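Local atomic coordinates of MexT protein (Pseudomonas aeruginosa, PDB entry 6L33), a protein that probably acts as a LysR-type DNA-binding transcriptional activator of the MexEF-OprN efflux pump, represented here by its regulatory domain. Residues N138-G141 against T142-G146; G115-D118 against E119-K123. All blocks are in the same frame, centred on the assembly; numbering follows the deposited sequence.

Along the chain from the N terminus, interaction 2 comes first and is complete before interaction 1 begins, so the two stand in series and neither crosses nor encloses the other. Each closes only the short backbone turns of one helix. Helix 116-123 of interaction 2 is the crossover between strands 103-107 and 129-134, two neighbouring parallel strands. Helix 140-144 of interaction 1 follows strand 129-134 and leads on to strand 150-154, in the same five-stranded sheet. The centres of interactions 1 and 2 lie about 23 Å apart, and the nearest atoms of interactions 1 and 2 about 12 Å, without touching. Interaction 2 faces a bound sulfate, interaction 1 the second subunit.

Interaction 1. Residues N138-G141 against T142-G146; sequences NGLG and TLLAG
Leu140 and Leu144 define the tight side of this one-and-a-half-turn helix. The amide N of Leu144 donates to Leu140 O at 3.1 Å, with an N-H...O angle of 143°. The donor is tilted 15° from the carbonyl plane, and a weak bond from Leu143 N reaches the same oxygen. Leu144 CG is placed beside its own backbone N and anti to the carbonyl carbon (chi1 -51°), which sets CG 3.3 Å from Leu140 O. Farther out the two side chains meet only lightly, Leu140 CG lying 4.3 Å from Leu144 CD1. Leu140 bridges Val107 and Val134, Leu144 rests on Ala105, and Leu143 lies on Leu132 and Val134.

The other side is looser. Gly139 O receives weak bonds from Thr142 N at 3.1 Å and Leu143 N at 3.5 Å, so one carbonyl takes weak i+3 and i+4 bonds. Exposed Thr142 brings CB to 3.5 Å from Gly139 O, and its side chain also packs on Pro24 of the second subunit. At the far end Ala145 N gives Gly141 O another weak bond of 3.1 Å, just as Ala145 leaves helical backbone angles. A short amphipathic helix results: Leu140 and Leu144 turn to the sheet, Leu143 touches both strand 129-134 and Leu27 of the second subunit, and the Thr142 side faces solvent and that subunit, as a connection in the periplasmic-binding-protein-like fold of LysR regulatory domains.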
loop_
_atom_site.group_PDB
_atom_site.type_symbol
_atom_site.label_atom_id
_atom_site.label_comp_id
_atom_site.label_asym_id
_atom_site.label_seq_id
_atom_site.Cartn_x
_atom_site.Cartn_y
_atom_site.Cartn_z
ATOM N N ASN B 138 6.489 -1.075 -2.046
ATOM C CA ASN B 138 6.895 -2.003 -1.000
ATOM C C ASN B 138 6.317 -3.393 -1.247
ATOM O O ASN B 138 5.219 -3.550 -1.788
ATOM C CB ASN B 138 6.472 -1.490 0.379
ATOM C CG ASN B 138 4.986 -1.194 0.472
ATOM O OD1 ASN B 138 4.154 -2.097 0.408
ATOM N ND2 ASN B 138 4.648 0.079 0.643
ATOM N N GLY B 139 7.082 -4.410 -0.847
ATOM C CA GLY B 139 6.731 -5.790 -1.105
ATOM C C GLY B 139 7.137 -6.307 -2.467
ATOM O O GLY B 139 6.994 -7.510 -2.721
ATOM N N LEU B 140 7.647 -5.442 -3.346
ATOM C CA LEU B 140 8.000 -5.859 -4.700
ATOM C C LEU B 140 9.087 -6.927 -4.706
ATOM O O LEU B 140 9.101 -7.791 -5.591
ATOM C CB LEU B 140 8.443 -4.641 -5.509
ATOM C CG LEU B 140 8.415 -4.729 -7.034
ATOM C CD1 LEU B 140 7.059 -5.205 -7.514
ATOM C CD2 LEU B 140 8.754 -3.369 -7.630
ATOM N N GLY B 141 10.001 -6.890 -3.734
ATOM C CA GLY B 141 11.045 -7.898 -3.672
ATOM C C GLY B 141 10.513 -9.290 -3.402
ATOM O O GLY B 141 11.059 -10.276 -3.907
ATOM N N THR B 142 9.446 -9.392 -2.610
ATOM C CA THR B 142 8.815 -10.685 -2.376
ATOM C C THR B 142 8.162 -11.224 -3.644
ATOM O O THR B 142 8.042 -12.442 -3.813
ATOM C CB THR B 142 7.786 -10.566 -1.249
ATOM O OG1 THR B 142 8.440 -10.141 -0.048
ATOM C CG2 THR B 142 7.144 -11.898 -0.981
ATOM N N LEU B 143 7.755 -10.340 -4.553
ATOM C CA LEU B 143 7.115 -10.795 -5.780
ATOM C C LEU B 143 8.130 -11.182 -6.851
ATOM O O LEU B 143 7.844 -12.054 -7.679
ATOM C CB LEU B 143 6.166 -9.716 -6.308
ATOM C CG LEU B 143 5.115 -9.215 -5.313
ATOM C CD1 LEU B 143 4.086 -8.335 -6.013
ATOM C CD2 LEU B 143 4.436 -10.378 -4.596
ATOM N N LEU B 144 9.312 -10.566 -6.853
ATOM C CA LEU B 144 10.323 -10.891 -7.853
ATOM C C LEU B 144 11.221 -12.052 -7.450
ATOM O O LEU B 144 11.879 -12.632 -8.323
ATOM C CB LEU B 144 11.204 -9.672 -8.146
ATOM C CG LEU B 144 10.506 -8.355 -8.478
ATOM C CD1 LEU B 144 11.532 -7.252 -8.684
ATOM C CD2 LEU B 144 9.636 -8.516 -9.705
ATOM N N ALA B 145 11.262 -12.398 -6.163
ATOM C CA ALA B 145 12.208 -13.393 -5.672
ATOM C C ALA B 145 12.037 -14.724 -6.398
ATOM O O ALA B 145 10.919 -15.189 -6.628
ATOM C CB ALA B 145 12.030 -13.593 -4.165
ATOM N N GLY B 146 13.164 -15.335 -6.764
ATOM C CA GLY B 146 13.135 -16.613 -7.446
ATOM C C GLY B 146 12.607 -16.578 -8.862
ATOM O O GLY B 146 12.294 -17.636 -9.416
#

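Interaction 2. Residues G115-D118 against E119-K123; sequences GFVD and EELEK. With SO4 (sulfate ion), chain G.
Glu119 and Phe116 run side by side on the first turn of helix 116-123. Glu119 CB sits 3.3 Å from Phe116 O. From there CG stands anti to the backbone N (chi1 -179°), and the extended chain carries the carboxylate along the phenyl ring until OE1 is 3.8 Å from Phe116 CD1 and 4.0 Å from Phe116 CE1. OE1 comes to the ring obliquely, and the carboxylate plane is turned 58° from the ring plane. At the other ortho carbon, and on the same side of the ring plane, Phe116 CD2 lies 3.6 Å from sulfate O1; the ring also meets that of Phe179.

The backbone evidence for a regular helix is the series of i to i+4 bonds from Glu119, Glu120, Leu121 and Glu122. The straightest runs from Leu121 N to Val117 O, 2.8 Å with an N-H...O angle of 165°. Beside it Val117 CG1 rests 4.0 Å from Leu121 CD1, facing helix 96-101.

Gly115, at the N-cap position, donates its N-H to Asp118 OD2 at 2.6 Å, on the anti side of the carboxylate, while OD1 forms a salt bridge with Arg128 NE. The amides of Phe116 and Val117 each give one hydrogen bond, to O1 and O2 of the sulfate, which probably comes from the crystallisation liquor. Such anion binding is characteristic of a helix N terminus, here that of the crossover helix in a beta-alpha-beta unit.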
loop_
_atom_site.group_PDB
_atom_site.type_symbol
_atom_site.label_atom_id
_atom_site.label_comp_id
_atom_site.label_asym_id
_atom_site.label_seq_id
_atom_site.Cartn_x
_atom_site.Cartn_y
_atom_site.Cartn_z
ATOM N N GLY B 115 3.750 1.612 -19.397
ATOM C CA GLY B 115 4.192 2.800 -18.697
ATOM C C GLY B 115 5.086 3.682 -19.540
ATOM O O GLY B 115 5.127 3.551 -20.767
ATOM N N PHE B 116 5.811 4.587 -18.884
ATOM C CA PHE B 116 6.685 5.499 -19.612
ATOM C C PHE B 116 7.859 4.768 -20.247
ATOM O O PHE B 116 8.317 5.160 -21.326
ATOM C CB PHE B 116 7.179 6.596 -18.676
ATOM C CG PHE B 116 6.119 7.593 -18.303
ATOM C CD1 PHE B 116 5.640 8.495 -19.240
ATOM C CD2 PHE B 116 5.597 7.625 -17.020
ATOM C CE1 PHE B 116 4.663 9.414 -18.902
ATOM C CE2 PHE B 116 4.619 8.540 -16.677
ATOM C CZ PHE B 116 4.151 9.435 -17.619
ATOM N N VAL B 117 8.355 3.711 -19.601
ATOM C CA VAL B 117 9.407 2.894 -20.201
ATOM C C VAL B 117 8.946 2.351 -21.548
ATOM O O VAL B 117 9.677 2.401 -22.544
ATOM C CB VAL B 117 9.817 1.761 -19.243
ATOM C CG1 VAL B 117 10.552 0.660 -19.995
ATOM C CG2 VAL B 117 10.674 2.310 -18.107
ATOM N N ASP B 118 7.717 1.832 -21.597
ATOM C CA ASP B 118 7.159 1.349 -22.855
ATOM C C ASP B 118 7.028 2.478 -23.867
ATOM O O ASP B 118 7.265 2.281 -25.066
ATOM C CB ASP B 118 5.803 0.697 -22.598
ATOM C CG ASP B 118 5.874 -0.391 -21.547
ATOM O OD1 ASP B 118 6.349 -1.496 -21.876
ATOM O OD2 ASP B 118 5.467 -0.138 -20.393
ATOM N N GLU B 119 6.648 3.670 -23.401
ATOM C CA GLU B 119 6.568 4.826 -24.286
ATOM C C GLU B 119 7.934 5.161 -24.870
ATOM O O GLU B 119 8.052 5.455 -26.065
ATOM C CB GLU B 119 5.991 6.017 -23.517
ATOM C CG GLU B 119 5.820 7.293 -24.324
ATOM C CD GLU B 119 5.229 8.423 -23.496
ATOM O OE1 GLU B 119 4.277 8.164 -22.728
ATOM O OE2 GLU B 119 5.718 9.567 -23.607
ATOM N N GLU B 120 8.984 5.092 -24.047
ATOM C CA GLU B 120 10.324 5.412 -24.528
ATOM C C GLU B 120 10.861 4.331 -25.459
ATOM O O GLU B 120 11.479 4.643 -26.486
ATOM C CB GLU B 120 11.266 5.619 -23.341
ATOM C CG GLU B 120 12.680 6.034 -23.727
ATOM C CD GLU B 120 12.751 7.411 -24.374
ATOM O OE1 GLU B 120 13.810 7.737 -24.952
ATOM O OE2 GLU B 120 11.759 8.169 -24.301
ATOM N N LEU B 121 10.641 3.057 -25.120
ATOM C CA LEU B 121 11.113 1.971 -25.977
ATOM C C LEU B 121 10.433 2.005 -27.339
ATOM O O LEU B 121 11.058 1.692 -28.360
ATOM C CB LEU B 121 10.875 0.622 -25.300
ATOM C CG LEU B 121 11.770 0.272 -24.109
ATOM C CD1 LEU B 121 11.384 -1.083 -23.530
ATOM C CD2 LEU B 121 13.238 0.296 -24.512
ATOM N N GLU B 122 9.151 2.382 -27.373
ATOM C CA GLU B 122 8.423 2.445 -28.637
ATOM C C GLU B 122 9.044 3.452 -29.595
ATOM O O GLU B 122 9.018 3.244 -30.814
ATOM C CB GLU B 122 6.957 2.799 -28.379
ATOM C CG GLU B 122 6.059 2.690 -29.603
ATOM C CD GLU B 122 6.039 3.959 -30.440
ATOM O OE1 GLU B 122 6.415 5.029 -29.914
ATOM O OE2 GLU B 122 5.650 3.886 -31.624
ATOM N N LYS B 123 9.601 4.545 -29.067
ATOM C CA LYS B 123 10.231 5.544 -29.925
ATOM C C LYS B 123 11.334 4.936 -30.777
ATOM O O LYS B 123 11.566 5.384 -31.905
ATOM C CB LYS B 123 10.786 6.683 -29.073
ATOM C CG LYS B 123 9.716 7.475 -28.356
ATOM C CD LYS B 123 10.314 8.471 -27.386
ATOM C CE LYS B 123 9.217 9.201 -26.638
ATOM N NZ LYS B 123 8.169 9.684 -27.581
HETATM S S SO4 G . 7.183 3.481 -15.616
HETATM O O1 SO4 G . 5.955 4.227 -15.876
HETATM O O2 SO4 G . 7.451 2.578 -16.733
HETATM O O3 SO4 G . 8.293 4.415 -15.459
HETATM O O4 SO4 G . 7.028 2.703 -14.391
#